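Long-range contact in Non-reducing end alpha-L-arabinofuranosidase BoGH43B (Bacteroides ovatus, PDB 5JOZ), which removes terminal non-reducing alpha-L-arabinofuranose residues from the side chains of xyloglucan in the periplasm: residues 5-17 against 263-275. Residues are numbered along the deposited sequence; the frame is centred on the assembly and turned at random.
Sequences FRNPIITGMNPDP and YQHLGRETFLAPV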
loop_
_atom_site.group_PDB
_atom_site.type_symbol
_atom_site.label_atom_id
_atom_site.label_comp_id
_atom_site.label_asym_id
_atom_site.label_seq_id
_atom_site.Cartn_x
_atom_site.Cartn_y
_atom_site.Cartn_z
ATOM N N PHE A 5 -9.115 -12.345 17.090
ATOM C CA PHE A 5 -8.084 -11.478 16.512
ATOM C C PHE A 5 -8.630 -10.074 16.474
ATOM O O PHE A 5 -9.841 -9.897 16.498
ATOM C CB PHE A 5 -7.662 -11.951 15.108
ATOM C CG PHE A 5 -8.722 -11.770 14.071
ATOM C CD1 PHE A 5 -9.714 -12.726 13.910
ATOM C CD2 PHE A 5 -8.756 -10.627 13.285
ATOM C CE1 PHE A 5 -10.713 -12.556 12.972
ATOM C CE2 PHE A 5 -9.750 -10.451 12.342
ATOM C CZ PHE A 5 -10.737 -11.418 12.185
ATOM N N ARG A 6 -7.726 -9.096 16.442
ATOM C CA ARG A 6 -8.073 -7.683 16.356
ATOM C C ARG A 6 -7.808 -7.224 14.929
ATOM O O ARG A 6 -6.764 -7.549 14.360
ATOM C CB ARG A 6 -7.216 -6.844 17.329
ATOM N N ASN A 7 -8.773 -6.501 14.360
ATOM C CA ASN A 7 -8.586 -5.765 13.116
ATOM C C ASN A 7 -7.841 -4.441 13.409
ATOM O O ASN A 7 -7.936 -3.914 14.521
ATOM C CB ASN A 7 -9.934 -5.451 12.437
ATOM C CG ASN A 7 -10.368 -6.512 11.422
ATOM O OD1 ASN A 7 -9.576 -6.979 10.601
ATOM N ND2 ASN A 7 -11.649 -6.870 11.456
ATOM N N PRO A 8 -7.114 -3.890 12.432
ATOM C CA PRO A 8 -6.932 -4.478 11.092
ATOM C C PRO A 8 -5.885 -5.573 11.076
ATOM O O PRO A 8 -5.047 -5.627 11.965
ATOM C CB PRO A 8 -6.443 -3.298 10.238
ATOM C CG PRO A 8 -6.439 -2.101 11.132
ATOM C CD PRO A 8 -6.480 -2.568 12.549
ATOM N N ILE A 9 -5.922 -6.415 10.046
ATOM C CA ILE A 9 -4.967 -7.530 9.919
ATOM C C ILE A 9 -3.635 -7.122 9.271
ATOM O O ILE A 9 -2.595 -7.707 9.572
ATOM C CB ILE A 9 -5.586 -8.762 9.212
ATOM C CG1 ILE A 9 -6.248 -8.394 7.880
ATOM C CG2 ILE A 9 -6.608 -9.438 10.125
ATOM C CD1 ILE A 9 -6.224 -9.518 6.889
ATOM N N ILE A 10 -3.653 -6.113 8.403
ATOM C CA ILE A 10 -2.420 -5.558 7.853
ATOM C C ILE A 10 -2.527 -4.043 7.899
ATOM O O ILE A 10 -3.429 -3.459 7.299
ATOM C CB ILE A 10 -2.131 -6.035 6.405
ATOM C CG1 ILE A 10 -2.503 -7.520 6.219
ATOM C CG2 ILE A 10 -0.661 -5.804 6.083
ATOM C CD1 ILE A 10 -2.302 -8.058 4.813
ATOM N N THR A 11 -1.587 -3.419 8.604
ATOM C CA THR A 11 -1.632 -1.986 8.912
ATOM C C THR A 11 -0.711 -1.203 8.010
ATOM O O THR A 11 0.069 -1.788 7.276
ATOM C CB THR A 11 -1.222 -1.736 10.379
ATOM O OG1 THR A 11 0.053 -2.314 10.620
ATOM C CG2 THR A 11 -2.218 -2.367 11.314
ATOM N N GLY A 12 -0.795 0.126 8.073
ATOM C CA GLY A 12 -0.046 0.995 7.157
ATOM C C GLY A 12 -0.672 0.920 5.774
ATOM O O GLY A 12 -1.653 0.195 5.568
ATOM N N MET A 13 -0.112 1.662 4.824
ATOM C CA MET A 13 -0.742 1.805 3.523
ATOM C C MET A 13 -0.756 0.466 2.810
ATOM O O MET A 13 0.279 -0.011 2.359
ATOM C CB MET A 13 -0.054 2.867 2.675
ATOM C CG MET A 13 -0.863 3.241 1.434
ATOM S SD MET A 13 0.128 3.649 0.002
ATOM C CE MET A 13 1.097 2.161 -0.219
ATOM N N ASN A 14 -1.954 -0.120 2.742
ATOM C CA ASN A 14 -2.191 -1.455 2.196
ATOM C C ASN A 14 -3.627 -1.544 1.630
ATOM O O ASN A 14 -4.453 -2.336 2.085
ATOM C CB ASN A 14 -1.945 -2.515 3.279
ATOM C CG ASN A 14 -0.499 -2.997 3.313
ATOM O OD1 ASN A 14 -0.000 -3.536 2.328
ATOM N ND2 ASN A 14 0.176 -2.811 4.446
ATOM N N PRO A 15 -3.927 -0.725 0.623
ATOM C CA PRO A 15 -5.285 -0.674 0.110
ATOM C C PRO A 15 -5.618 -1.749 -0.929
ATOM O O PRO A 15 -4.727 -2.411 -1.470
ATOM C CB PRO A 15 -5.351 0.720 -0.551
ATOM C CG PRO A 15 -3.944 1.246 -0.587
ATOM C CD PRO A 15 -3.036 0.134 -0.172
ATOM N N ASP A 16 -6.915 -1.886 -1.201
ATOM C CA ASP A 16 -7.442 -2.683 -2.324
ATOM C C ASP A 16 -7.020 -4.153 -2.227
ATOM O O ASP A 16 -6.479 -4.709 -3.192
ATOM C CB ASP A 16 -6.994 -2.083 -3.667
ATOM C CG ASP A 16 -7.446 -0.648 -3.855
ATOM O OD1 ASP A 16 -8.645 -0.375 -3.671
ATOM O OD2 ASP A 16 -6.611 0.205 -4.231
ATOM N N PRO A 17 -7.247 -4.781 -1.053
ATOM C CA PRO A 17 -6.720 -6.120 -0.847
ATOM C C PRO A 17 -7.366 -7.131 -1.775
ATOM O O PRO A 17 -8.598 -7.109 -1.918
ATOM C CB PRO A 17 -7.082 -6.419 0.616
ATOM C CG PRO A 17 -8.292 -5.602 0.881
ATOM C CD PRO A 17 -8.061 -4.341 0.096
ATOM N N TYR A 263 -9.699 12.649 10.569
ATOM C CA TYR A 263 -8.652 12.513 9.552
ATOM C C TYR A 263 -7.847 11.201 9.656
ATOM O O TYR A 263 -7.773 10.579 10.721
ATOM C CB TYR A 263 -7.721 13.738 9.603
ATOM C CG TYR A 263 -7.012 13.959 10.926
ATOM C CD1 TYR A 263 -5.787 13.353 11.192
ATOM C CD2 TYR A 263 -7.560 14.791 11.905
ATOM C CE1 TYR A 263 -5.129 13.555 12.396
ATOM C CE2 TYR A 263 -6.917 14.999 13.117
ATOM C CZ TYR A 263 -5.699 14.380 13.365
ATOM O OH TYR A 263 -5.049 14.577 14.573
ATOM N N GLN A 264 -7.279 10.769 8.527
ATOM C CA GLN A 264 -6.455 9.558 8.480
ATOM C C GLN A 264 -5.168 9.821 7.712
ATOM O O GLN A 264 -5.180 10.408 6.627
ATOM C CB GLN A 264 -7.254 8.349 7.918
ATOM C CG GLN A 264 -7.534 8.342 6.416
ATOM C CD GLN A 264 -6.429 7.718 5.582
ATOM O OE1 GLN A 264 -5.414 7.282 6.111
ATOM N NE2 GLN A 264 -6.630 7.667 4.266
ATOM N N HIS A 265 -4.056 9.373 8.285
ATOM C CA HIS A 265 -2.729 9.565 7.676
ATOM C C HIS A 265 -1.953 8.282 7.406
ATOM O O HIS A 265 -1.051 8.304 6.579
ATOM C CB HIS A 265 -1.877 10.545 8.494
ATOM C CG HIS A 265 -1.545 10.082 9.880
ATOM N ND1 HIS A 265 -2.468 10.064 10.903
ATOM C CD2 HIS A 265 -0.373 9.673 10.423
ATOM C CE1 HIS A 265 -1.887 9.635 12.011
ATOM N NE2 HIS A 265 -0.615 9.392 11.746
ATOM N N LEU A 266 -2.297 7.173 8.068
ATOM C CA LEU A 266 -1.633 5.900 7.810
ATOM C C LEU A 266 -2.021 5.282 6.466
ATOM O O LEU A 266 -1.314 4.401 5.980
ATOM C CB LEU A 266 -1.921 4.888 8.919
ATOM C CG LEU A 266 -1.630 5.271 10.376
ATOM C CD1 LEU A 266 -1.764 4.036 11.256
ATOM C CD2 LEU A 266 -0.258 5.905 10.551
ATOM N N GLY A 267 -3.132 5.726 5.877
ATOM C CA GLY A 267 -3.593 5.209 4.591
ATOM C C GLY A 267 -4.732 4.220 4.771
ATOM O O GLY A 267 -5.206 3.986 5.889
ATOM N N ARG A 268 -5.195 3.650 3.668
ATOM C CA ARG A 268 -6.224 2.635 3.750
ATOM C C ARG A 268 -5.522 1.292 4.077
ATOM O O ARG A 268 -4.527 0.911 3.459
ATOM C CB ARG A 268 -7.072 2.608 2.473
ATOM C CG ARG A 268 -7.826 3.923 2.211
ATOM C CD ARG A 268 -8.359 4.024 0.782
ATOM N NE ARG A 268 -7.271 4.055 -0.219
ATOM C CZ ARG A 268 -7.367 3.653 -1.492
ATOM N NH1 ARG A 268 -8.505 3.176 -2.000
ATOM N NH2 ARG A 268 -6.299 3.723 -2.276
ATOM N N GLU A 269 -6.030 0.628 5.106
ATOM C CA GLU A 269 -5.463 -0.601 5.642
ATOM C C GLU A 269 -6.385 -1.780 5.299
ATOM O O GLU A 269 -7.485 -1.578 4.789
ATOM C CB GLU A 269 -5.290 -0.423 7.155
ATOM C CG GLU A 269 -4.311 0.701 7.464
ATOM C CD GLU A 269 -4.251 1.102 8.926
ATOM O OE1 GLU A 269 -5.199 1.762 9.398
ATOM O OE2 GLU A 269 -3.227 0.802 9.586
ATOM N N THR A 270 -5.931 -2.997 5.600
ATOM C CA THR A 270 -6.625 -4.221 5.235
ATOM C C THR A 270 -7.277 -4.871 6.445
ATOM O O THR A 270 -6.647 -5.056 7.470
ATOM C CB THR A 270 -5.658 -5.211 4.569
ATOM O OG1 THR A 270 -5.211 -4.666 3.326
ATOM C CG2 THR A 270 -6.330 -6.555 4.290
ATOM N N PHE A 271 -8.534 -5.262 6.273
ATOM C CA PHE A 271 -9.384 -5.788 7.327
ATOM C C PHE A 271 -9.873 -7.185 6.948
ATOM O O PHE A 271 -9.811 -7.589 5.780
ATOM C CB PHE A 271 -10.583 -4.857 7.539
ATOM C CG PHE A 271 -10.212 -3.495 8.070
ATOM C CD1 PHE A 271 -9.678 -2.527 7.232
ATOM C CD2 PHE A 271 -10.389 -3.187 9.416
ATOM C CE1 PHE A 271 -9.324 -1.277 7.720
ATOM C CE2 PHE A 271 -10.040 -1.945 9.914
ATOM C CZ PHE A 271 -9.509 -0.981 9.064
ATOM N N LEU A 272 -10.372 -7.901 7.952
ATOM C CA LEU A 272 -10.864 -9.275 7.806
ATOM C C LEU A 272 -12.221 -9.382 8.482
ATOM O O LEU A 272 -12.369 -8.948 9.630
ATOM C CB LEU A 272 -9.886 -10.246 8.471
ATOM C CG LEU A 272 -10.172 -11.751 8.376
ATOM C CD1 LEU A 272 -10.184 -12.207 6.917
ATOM C CD2 LEU A 272 -9.111 -12.510 9.151
ATOM N N ALA A 273 -13.210 -9.942 7.785
ATOM C CA ALA A 273 -14.527 -10.156 8.385
ATOM C C ALA A 273 -15.167 -11.475 7.933
ATOM O O ALA A 273 -15.020 -11.861 6.777
ATOM C CB ALA A 273 -15.440 -8.980 8.072
ATOM N N PRO A 274 -15.882 -12.165 8.845
ATOM C CA PRO A 274 -16.587 -13.375 8.476
ATOM C C PRO A 274 -17.840 -13.039 7.671
ATOM O O PRO A 274 -18.523 -12.063 7.969
ATOM C CB PRO A 274 -16.960 -13.984 9.829
ATOM C CG PRO A 274 -17.156 -12.801 10.720
ATOM C CD PRO A 274 -16.220 -11.739 10.221
ATOM N N VAL A 275 -18.100 -13.846 6.646
ATOM C CA VAL A 275 -19.232 -13.673 5.745
ATOM C C VAL A 275 -20.188 -14.838 5.969
ATOM O O VAL A 275 -19.781 -15.991 5.949
ATOM C CB VAL A 275 -18.756 -13.664 4.273
ATOM C CG1 VAL A 275 -19.934 -13.613 3.302
ATOM C CG2 VAL A 275 -17.817 -12.494 4.043
HETATM O O HOH W 1 1.342 4.096 5.692
#
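Thr270 holds OG1 anti to its carbonyl carbon (chi1 -65°), where the hydroxyl donates to Asn14 O at 2.7 Å, in the carbonyl plane. Glu269 starts similarly (chi1 -63°) and runs extended, bringing OE2 to Gly12 N at 2.9 Å. Arg257 salt-bridges the same oxygen. Asn7 reads the backbone of Leu272 like a strand neighbour: OD1 accepts from Leu272 N, and ND2 donates nearly straight to Leu272 O (170°). A leucine at Asn7 would probably leave both backbone groups of Leu272 without these mates. The cis proline Pro8 lays CB over one face of the Phe271 ring, a CH-pi contact 4.0 Å from the centroid. Thr270 O takes weak hydrogen bonds from Ile9 N and Ile10 N, and Thr270 N donates to Ile10 O: a classic beta bulge. Pro15 CB sits over a face of the Arg268 guanidinium, whose NH2 donates to Phe476 O. The contact joins the N-terminal segment to the last blade of the five-bladed GH43 beta-propeller. Asp16, the inferred proton acceptor, is hydrogen-bonded to Ser31 OG through OD2; OD1 makes a long salt bridge with Arg268 NH1 (3.9 Å). OD1 lies well out of the guanidinium plane and no N-H points at it, so charge alone makes the link.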